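Extracellular invertase (Aspergillus kawachii, PDB 5XH8) probably hydrolyses sucrose at its terminal beta-fructofuranosyl unit and, as a family GH32 enzyme with high transfructosylation activity, transfers fructosyl groups to form fructooligosaccharides such as 1-kestose. Local coordinates at residues 382-387 and 525-530; 398-403 and 410-415; 466-471 and 491-496. One frame throughout, in Å; residues are numbered along the deposited sequence.

Contact 1: 382-387 and 525-530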
loop_
_atom_site.group_PDB
_atom_site.type_symbol
_atom_site.label_atom_id
_atom_site.label_comp_id
_atom_site.label_asym_id
_atom_site.label_seq_id
_atom_site.Cartn_x
_atom_site.Cartn_y
_atom_site.Cartn_z
ATOM N N PRO A 382 -1.249 45.913 -23.718
ATOM C CA PRO A 382 -2.237 46.944 -24.091
ATOM C C PRO A 382 -2.110 47.436 -25.536
ATOM O O PRO A 382 -1.121 47.157 -26.219
ATOM C CB PRO A 382 -1.965 48.071 -23.083
ATOM C CG PRO A 382 -0.525 47.925 -22.728
ATOM C CD PRO A 382 -0.150 46.473 -22.914
ATOM N N ASN A 383 -3.141 48.146 -25.992
ATOM C CA ASN A 383 -3.102 48.890 -27.258
ATOM C C ASN A 383 -2.875 48.006 -28.483
ATOM O O ASN A 383 -2.256 48.421 -29.459
ATOM C CB ASN A 383 -2.038 50.004 -27.204
ATOM C CG ASN A 383 -2.205 50.933 -26.009
ATOM O OD1 ASN A 383 -3.308 51.168 -25.519
ATOM N ND2 ASN A 383 -1.101 51.479 -25.545
ATOM N N VAL A 384 -3.407 46.795 -28.427
ATOM C CA VAL A 384 -3.332 45.849 -29.531
ATOM C C VAL A 384 -4.510 46.139 -30.445
ATOM O O VAL A 384 -5.619 46.374 -29.966
ATOM C CB VAL A 384 -3.408 44.386 -29.014
ATOM C CG1 VAL A 384 -3.631 43.376 -30.146
ATOM C CG2 VAL A 384 -2.146 44.063 -28.216
ATOM N N VAL A 385 -4.266 46.062 -31.752
ATOM C CA VAL A 385 -5.281 46.331 -32.751
ATOM C C VAL A 385 -6.264 45.173 -32.764
ATOM O O VAL A 385 -5.863 44.010 -32.850
ATOM C CB VAL A 385 -4.676 46.525 -34.161
ATOM C CG1 VAL A 385 -5.766 46.609 -35.237
ATOM C CG2 VAL A 385 -3.788 47.758 -34.180
ATOM N N ASP A 386 -7.550 45.522 -32.694
ATOM C CA ASP A 386 -8.625 44.563 -32.601
ATOM C C ASP A 386 -8.914 43.975 -33.976
ATOM O O ASP A 386 -9.893 44.332 -34.618
ATOM C CB ASP A 386 -9.865 45.243 -32.002
ATOM C CG ASP A 386 -10.954 44.259 -31.614
ATOM O OD1 ASP A 386 -11.013 43.139 -32.156
ATOM O OD2 ASP A 386 -11.763 44.605 -30.736
ATOM N N ASN A 387 -8.061 43.052 -34.407
ATOM C CA ASN A 387 -8.214 42.364 -35.690
ATOM C C ASN A 387 -8.240 40.851 -35.449
ATOM O O ASN A 387 -8.336 40.415 -34.301
ATOM C CB ASN A 387 -7.104 42.790 -36.677
ATOM C CG ASN A 387 -5.697 42.563 -36.137
ATOM O OD1 ASN A 387 -5.480 41.761 -35.229
ATOM N ND2 ASN A 387 -4.733 43.292 -36.694
ATOM N N ARG A 525 3.511 35.093 -31.596
ATOM C CA ARG A 525 2.775 36.078 -32.379
ATOM C C ARG A 525 3.177 37.468 -31.930
ATOM O O ARG A 525 3.175 37.775 -30.737
ATOM C CB ARG A 525 1.267 35.931 -32.229
ATOM C CG ARG A 525 0.483 37.095 -32.851
ATOM C CD ARG A 525 -0.932 36.710 -33.196
ATOM N NE ARG A 525 -0.929 35.687 -34.226
ATOM C CZ ARG A 525 -1.973 34.944 -34.561
ATOM N NH1 ARG A 525 -3.162 35.110 -33.981
ATOM N NH2 ARG A 525 -1.832 34.027 -35.504
ATOM N N LEU A 526 3.528 38.289 -32.914
ATOM C CA LEU A 526 3.742 39.725 -32.750
ATOM C C LEU A 526 2.459 40.354 -33.294
ATOM O O LEU A 526 2.140 40.199 -34.479
ATOM C CB LEU A 526 4.975 40.162 -33.566
ATOM C CG LEU A 526 6.293 39.502 -33.108
ATOM C CD1 LEU A 526 7.476 39.824 -34.019
ATOM C CD2 LEU A 526 6.606 39.916 -31.672
ATOM N N PHE A 527 1.696 40.994 -32.410
ATOM C CA PHE A 527 0.386 41.533 -32.782
ATOM C C PHE A 527 0.545 42.896 -33.467
ATOM O O PHE A 527 1.628 43.503 -33.444
ATOM C CB PHE A 527 -0.494 41.723 -31.550
ATOM C CG PHE A 527 -0.765 40.462 -30.787
ATOM C CD1 PHE A 527 -1.811 39.617 -31.157
ATOM C CD2 PHE A 527 0.005 40.131 -29.672
ATOM C CE1 PHE A 527 -2.069 38.460 -30.438
ATOM C CE2 PHE A 527 -0.249 38.969 -28.954
ATOM C CZ PHE A 527 -1.286 38.136 -29.334
ATOM N N ASP A 528 -0.546 43.384 -34.052
ATOM C CA ASP A 528 -0.588 44.776 -34.524
ATOM C C ASP A 528 -0.912 45.643 -33.326
ATOM O O ASP A 528 -1.833 45.333 -32.574
ATOM C CB ASP A 528 -1.598 44.928 -35.665
ATOM C CG ASP A 528 -1.173 44.165 -36.900
ATOM O OD1 ASP A 528 -0.001 44.283 -37.299
ATOM O OD2 ASP A 528 -1.993 43.437 -37.475
ATOM N N VAL A 529 -0.127 46.702 -33.143
ATOM C CA VAL A 529 -0.171 47.552 -31.965
ATOM C C VAL A 529 -0.318 49.029 -32.393
ATOM O O VAL A 529 0.103 49.402 -33.483
ATOM C CB VAL A 529 1.107 47.318 -31.129
ATOM C CG1 VAL A 529 1.165 48.223 -29.912
ATOM C CG2 VAL A 529 1.166 45.858 -30.679
ATOM N N LEU A 530 -0.903 49.849 -31.519
ATOM C CA LEU A 530 -1.175 51.261 -31.789
ATOM C C LEU A 530 -0.498 52.151 -30.741
ATOM O O LEU A 530 -0.790 52.041 -29.558
ATOM C CB LEU A 530 -2.687 51.489 -31.767
ATOM C CG LEU A 530 -3.195 52.755 -32.453
ATOM C CD1 LEU A 530 -3.327 52.503 -33.954
ATOM C CD2 LEU A 530 -4.516 53.209 -31.838
#
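Asn387 and Asp528 meet at about a right angle: the amide ND2 of Asn387 lies 2.9 Å from carboxylate OD2 of Asp528, with the two planes turned 78° apart. The bent N-H approach makes this a weak bond. Asp528 puts its other oxygen, OD1, into a salt bridge with Arg469, probably its stronger hold. Asn387 in turn uses OD1 to cap the backbone N of Ala390. Its CG sits between the backbone N and the carbonyl carbon (chi1 56°), which leaves the amide facing both the helix start and Asp528.

Val385 rests against the same aspartate, CB to CB of Asp528 at 3.8 Å, while its CG2 touches the Asp528 carbonyl. On the inner side, Val384 CG1 crosses to Phe527 CB at 3.8 Å and comes obliquely to the aromatic ring. A single beta bridge pairs Val384 with Val529. Its bonds run from Val385 N to Asp528 O (2.7 Å, almost straight) and from Leu530 N to Asn383 O (2.8 Å).

The bridge joins the end of strand 366-385, in the propeller part, to strand 528-531 of the C-terminal sandwich. Helix 388-391 packs on Val384 and Asp528, strand 408-418 carries Leu411 against Phe527, and strand 534-547 continues the sandwich sheet beyond Val529.

Contact 2: 398-403 and 410-415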
loop_
_atom_site.group_PDB
_atom_site.type_symbol
_atom_site.label_atom_id
_atom_site.label_comp_id
_atom_site.label_asym_id
_atom_site.label_seq_id
_atom_site.Cartn_x
_atom_site.Cartn_y
_atom_site.Cartn_z
ATOM N N GLN A 398 -5.971 36.009 -24.113
ATOM C CA GLN A 398 -7.383 36.384 -24.236
ATOM C C GLN A 398 -7.617 37.888 -24.068
ATOM O O GLN A 398 -6.867 38.598 -23.355
ATOM C CB GLN A 398 -8.238 35.615 -23.235
ATOM C CG GLN A 398 -7.922 35.927 -21.786
ATOM C CD GLN A 398 -8.516 34.922 -20.827
ATOM O OE1 GLN A 398 -9.402 34.147 -21.185
ATOM N NE2 GLN A 398 -8.033 34.938 -19.588
ATOM N N VAL A 399 -8.690 38.345 -24.713
ATOM C CA VAL A 399 -9.101 39.740 -24.654
ATOM C C VAL A 399 -9.733 39.973 -23.295
ATOM O O VAL A 399 -10.644 39.263 -22.936
ATOM C CB VAL A 399 -10.123 40.058 -25.778
ATOM C CG1 VAL A 399 -10.711 41.460 -25.611
ATOM C CG2 VAL A 399 -9.482 39.887 -27.164
ATOM N N VAL A 400 -9.234 40.937 -22.536
ATOM C CA VAL A 400 -9.838 41.306 -21.234
ATOM C C VAL A 400 -10.490 42.710 -21.185
ATOM O O VAL A 400 -11.121 43.056 -20.179
ATOM C CB VAL A 400 -8.836 41.197 -20.066
ATOM C CG1 VAL A 400 -8.291 39.772 -19.973
ATOM C CG2 VAL A 400 -7.714 42.225 -20.175
ATOM N N SER A 401 -10.291 43.519 -22.227
ATOM C CA SER A 401 -11.063 44.760 -22.436
ATOM C C SER A 401 -10.907 45.227 -23.876
ATOM O O SER A 401 -10.046 44.726 -24.614
ATOM C CB SER A 401 -10.630 45.868 -21.487
ATOM O OG SER A 401 -9.283 46.197 -21.704
ATOM N N SER A 402 -11.748 46.183 -24.270
ATOM C CA SER A 402 -11.727 46.720 -25.633
ATOM C C SER A 402 -12.128 48.192 -25.664
ATOM O O SER A 402 -12.916 48.656 -24.842
ATOM C CB SER A 402 -12.640 45.901 -26.526
ATOM O OG SER A 402 -13.898 45.756 -25.911
ATOM N N ASP A 403 -11.534 48.916 -26.604
ATOM C CA ASP A 403 -11.780 50.337 -26.790
ATOM C C ASP A 403 -12.214 50.507 -28.245
ATOM O O ASP A 403 -11.383 50.494 -29.158
ATOM C CB ASP A 403 -10.506 51.134 -26.468
ATOM C CG ASP A 403 -10.746 52.636 -26.374
ATOM O OD1 ASP A 403 -11.800 53.119 -26.841
ATOM O OD2 ASP A 403 -9.863 53.338 -25.834
ATOM N N GLU A 410 -7.114 45.179 -24.882
ATOM C CA GLU A 410 -6.092 44.737 -23.934
ATOM C C GLU A 410 -6.071 43.202 -23.914
ATOM O O GLU A 410 -7.113 42.553 -23.721
ATOM C CB GLU A 410 -6.369 45.258 -22.536
ATOM C CG GLU A 410 -5.193 45.046 -21.599
ATOM C CD GLU A 410 -5.404 45.647 -20.236
ATOM O OE1 GLU A 410 -6.548 45.609 -19.742
ATOM O OE2 GLU A 410 -4.425 46.155 -19.652
ATOM N N LEU A 411 -4.889 42.627 -24.124
ATOM C CA LEU A 411 -4.718 41.180 -24.064
ATOM C C LEU A 411 -4.119 40.773 -22.736
ATOM O O LEU A 411 -3.426 41.566 -22.074
ATOM C CB LEU A 411 -3.834 40.681 -25.197
ATOM C CG LEU A 411 -4.339 40.851 -26.632
ATOM C CD1 LEU A 411 -3.371 40.169 -27.585
ATOM C CD2 LEU A 411 -5.757 40.302 -26.805
ATOM N N GLN A 412 -4.406 39.529 -22.356
ATOM C CA GLN A 412 -3.877 38.917 -21.140
ATOM C C GLN A 412 -3.212 37.589 -21.503
ATOM O O GLN A 412 -3.720 36.840 -22.338
ATOM C CB GLN A 412 -5.015 38.676 -20.159
ATOM C CG GLN A 412 -4.592 38.323 -18.746
ATOM C CD GLN A 412 -5.720 37.688 -17.950
ATOM O OE1 GLN A 412 -6.249 36.641 -18.314
ATOM N NE2 GLN A 412 -6.087 38.321 -16.867
ATOM N N THR A 413 -2.077 37.308 -20.863
ATOM C CA THR A 413 -1.346 36.058 -21.069
ATOM C C THR A 413 -0.451 35.783 -19.861
ATOM O O THR A 413 -0.388 36.582 -18.904
ATOM C CB THR A 413 -0.509 36.117 -22.360
ATOM O OG1 THR A 413 -0.052 34.811 -22.711
ATOM C CG2 THR A 413 0.685 37.019 -22.212
ATOM N N LEU A 414 0.250 34.655 -19.899
ATOM C CA LEU A 414 1.201 34.336 -18.829
ATOM C C LEU A 414 2.535 35.048 -19.098
ATOM O O LEU A 414 3.147 34.877 -20.160
ATOM C CB LEU A 414 1.426 32.823 -18.697
ATOM C CG LEU A 414 2.387 32.425 -17.565
ATOM C CD1 LEU A 414 1.745 32.667 -16.207
ATOM C CD2 LEU A 414 2.855 30.983 -17.702
ATOM N N GLY A 415 2.958 35.831 -18.121
ATOM C CA GLY A 415 4.267 36.471 -18.129
ATOM C C GLY A 415 5.327 35.493 -17.637
ATOM O O GLY A 415 5.156 34.873 -16.576
#
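Gln398 and Gln412 form the tight end of the hairpin made by strands 398-403 and 408-418, a pair hydrogen-bonded in both directions. Gln398 N reaches Gln412 O at 3.0 Å, in the carbonyl plane, and Gln412 N reaches Gln398 O at 2.8 Å. Their side chains run side by side in the same direction, with Met308 of strand 302-311 against both. Val400 crosses Gln412 at about a right angle, its CG1 set 3.5 Å from Gln412 CB.

On the other face the non-hydrogen-bonded pair adds an apolar touch, Val399 CG2 to Leu411 CD2 at 3.8 Å. Leu411 is buried, with Trp397 and Phe527 also packed on it. Its CG lies anti to the carbonyl carbon (chi1 -64°), and from there CD2 reaches back toward the partner strand.

Toward the hairpin turn the order slackens. Val400 N donates to Glu410 O at 2.9 Å, nearly straight, whereas Glu410 N approaches Ser401 O from well above the carbonyl plane. Ser401 OG gives only a weak bond to Glu410 OE1 at 3.4 Å. Val400 is exposed here, its CG2 crossing the extended Glu410 chain obliquely, 3.6 Å from OE1 of Glu410.

The bonds of ordinary strength thus lie between backbone atoms, and the side chains add apolar contacts, Val399 on Leu411 and Val400 on Gln412, and one weak bond. The carboxylate of Glu410, bonded weakly in a partly exposed place, probably adds little to the hold and would be expected to stay ionised.

Contact 3: 466-471 and 491-496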
loop_
_atom_site.group_PDB
_atom_site.type_symbol
_atom_site.label_atom_id
_atom_site.label_comp_id
_atom_site.label_asym_id
_atom_site.label_seq_id
_atom_site.Cartn_x
_atom_site.Cartn_y
_atom_site.Cartn_z
ATOM N N ALA A 466 5.156 46.701 -42.042
ATOM C CA ALA A 466 3.860 46.038 -42.306
ATOM C C ALA A 466 3.950 44.875 -43.291
ATOM O O ALA A 466 3.268 43.866 -43.122
ATOM C CB ALA A 466 2.833 47.052 -42.798
ATOM N N SER A 467 4.806 45.008 -44.302
ATOM C CA SER A 467 4.971 43.968 -45.330
ATOM C C SER A 467 5.656 42.672 -44.869
ATOM O O SER A 467 5.621 41.687 -45.594
ATOM C CB SER A 467 5.753 44.524 -46.519
ATOM O OG SER A 467 6.979 45.083 -46.096
ATOM N N ALA A 468 6.303 42.674 -43.700
ATOM C CA ALA A 468 6.895 41.435 -43.147
ATOM C C ALA A 468 5.831 40.367 -42.856
ATOM O O ALA A 468 6.074 39.176 -43.066
ATOM C CB ALA A 468 7.718 41.738 -41.895
ATOM N N ARG A 469 4.654 40.812 -42.410
ATOM C CA ARG A 469 3.514 39.927 -42.115
ATOM C C ARG A 469 3.242 38.942 -43.258
ATOM O O ARG A 469 3.245 39.324 -44.422
ATOM C CB ARG A 469 2.266 40.776 -41.829
ATOM C CG ARG A 469 1.021 40.019 -41.370
ATOM C CD ARG A 469 1.087 39.636 -39.905
ATOM N NE ARG A 469 1.141 40.764 -38.968
ATOM C CZ ARG A 469 1.413 40.657 -37.658
ATOM N NH1 ARG A 469 1.644 39.462 -37.099
ATOM N NH2 ARG A 469 1.458 41.742 -36.882
ATOM N N GLY A 470 3.057 37.666 -42.922
ATOM C CA GLY A 470 2.818 36.626 -43.912
ATOM C C GLY A 470 3.913 36.361 -44.940
ATOM O O GLY A 470 3.678 35.608 -45.883
ATOM N N SER A 471 5.101 36.945 -44.766
ATOM C CA SER A 471 6.161 36.887 -45.784
ATOM C C SER A 471 7.214 35.849 -45.441
ATOM O O SER A 471 7.163 35.216 -44.376
ATOM C CB SER A 471 6.853 38.241 -45.899
ATOM O OG SER A 471 7.869 38.376 -44.912
ATOM N N TYR A 491 13.704 35.071 -35.952
ATOM C CA TYR A 491 12.250 35.122 -36.099
ATOM C C TYR A 491 11.868 34.920 -37.558
ATOM O O TYR A 491 12.541 35.399 -38.464
ATOM C CB TYR A 491 11.672 36.434 -35.584
ATOM C CG TYR A 491 10.165 36.386 -35.483
ATOM C CD1 TYR A 491 9.543 35.748 -34.403
ATOM C CD2 TYR A 491 9.352 36.938 -36.480
ATOM C CE1 TYR A 491 8.157 35.672 -34.309
ATOM C CE2 TYR A 491 7.963 36.871 -36.396
ATOM C CZ TYR A 491 7.364 36.240 -35.308
ATOM O OH TYR A 491 5.987 36.154 -35.219
ATOM N N GLN A 492 10.767 34.220 -37.761
ATOM C CA GLN A 492 10.264 33.820 -39.051
ATOM C C GLN A 492 8.761 34.133 -39.063
ATOM O O GLN A 492 8.004 33.587 -38.239
ATOM C CB GLN A 492 10.523 32.326 -39.176
ATOM C CG GLN A 492 10.062 31.654 -40.436
ATOM C CD GLN A 492 10.540 30.220 -40.497
ATOM O OE1 GLN A 492 9.885 29.311 -40.000
ATOM N NE2 GLN A 492 11.688 30.011 -41.112
ATOM N N PHE A 493 8.319 35.024 -39.962
ATOM C CA PHE A 493 6.882 35.362 -40.053
ATOM C C PHE A 493 6.015 34.302 -40.694
ATOM O O PHE A 493 4.849 34.234 -40.356
ATOM C CB PHE A 493 6.636 36.707 -40.756
ATOM C CG PHE A 493 6.824 37.890 -39.861
ATOM C CD1 PHE A 493 8.068 38.477 -39.736
ATOM C CD2 PHE A 493 5.766 38.397 -39.131
ATOM C CE1 PHE A 493 8.253 39.562 -38.912
ATOM C CE2 PHE A 493 5.943 39.488 -38.299
ATOM C CZ PHE A 493 7.193 40.071 -38.191
ATOM N N SER A 494 6.559 33.477 -41.585
ATOM C CA SER A 494 5.759 32.459 -42.300
ATOM C C SER A 494 4.940 31.538 -41.396
ATOM O O SER A 494 3.807 31.183 -41.734
ATOM C CB SER A 494 6.657 31.594 -43.167
ATOM O OG SER A 494 7.623 30.939 -42.369
ATOM N N ASN A 495 5.529 31.138 -40.263
ATOM C CA ASN A 495 4.817 30.360 -39.226
ATOM C C ASN A 495 4.884 31.017 -37.845
ATOM O O ASN A 495 4.642 30.365 -36.818
ATOM C CB ASN A 495 5.353 28.932 -39.167
ATOM C CG ASN A 495 6.869 28.868 -38.963
ATOM O OD1 ASN A 495 7.550 29.878 -38.797
ATOM N ND2 ASN A 495 7.395 27.664 -38.983
ATOM N N GLU A 496 5.183 32.317 -37.827
ATOM C CA GLU A 496 5.243 33.083 -36.611
ATOM C C GLU A 496 6.061 32.355 -35.524
ATOM O O GLU A 496 5.554 32.125 -34.428
ATOM C CB GLU A 496 3.825 33.341 -36.109
ATOM C CG GLU A 496 2.911 34.066 -37.080
ATOM C CD GLU A 496 1.609 34.425 -36.410
ATOM O OE1 GLU A 496 0.739 33.548 -36.355
ATOM O OE2 GLU A 496 1.465 35.561 -35.892
HETATM O O HOH W 1 1.424 37.087 -38.325
HETATM O O HOH W 2 3.067 36.394 -40.241
HETATM O O HOH W 3 9.086 34.009 -43.010
#
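Apolar packing is led by Ala468 and Phe493. The methyl CB of Ala468 stands over one face of the Phe493 ring in a CH-pi contact, 4.0 Å from the ring centroid and 23° off the normal. On the opposite face Tyr491 brings CE2 over the centre of the ring, so the phenyl group is held between a residue of each segment. Phe464 adds an edge-to-face contact from outside.

Hydrogen bonds within 466-471 shape the facing loop. Residues 468-471 form a type II beta turn, with Gly470 at the position of positive phi. Ala468 O takes two bonds from Ser471, from N at 3.0 Å and from OG at 2.7 Å, both from the same face of the carbonyl plane.

This turn belongs to the connection between strands 455-463 and 474-481, which lie in the two different sheets of the C-terminal beta-sandwich. The opposing segment leaves strand 487-492 and leads into strand 497-501 of the same sheet as 474-481.

Water-mediated bonds fill in between the two backbones. One water accepts from Gly470 N and donates to Phe493 O at 2.8 Å; another donates to Ser471 O at 2.6 Å and accepts from Ser494 N.

Charge acts at longer range. Arg469 NH1 is 4.1 Å from Glu496 OE2, beyond a salt bridge, with the carboxylate oxygen at the guanidinium edge and the planes 81° apart. A water accepts from Arg469 NH1 at 2.7 Å and donates weakly to Glu496 OE2. Firmer partners lie outside: Leu526 O for Arg469 and Arg525 for Glu496.

Overall arrangement
Contacts 2 and 3 follow one another along the chain, and both fall inside the long loop that contact 1 closes. Contact 1 lies between them in space: its centre is about 10 Å from that of contact 2 and 15 Å from that of contact 3, whereas the centres of contacts 2 and 3 are about 23 Å apart and the two do not touch. Neighbouring strands 366-385 and 408-418 tie contact 1 to contact 2 on the propeller side. Toward contact 3, in the C-terminal sandwich, the connection is largely polar and runs through residues 525-528. Together the three trace a continuous path across the junction of the two domains of this GH32 enzyme.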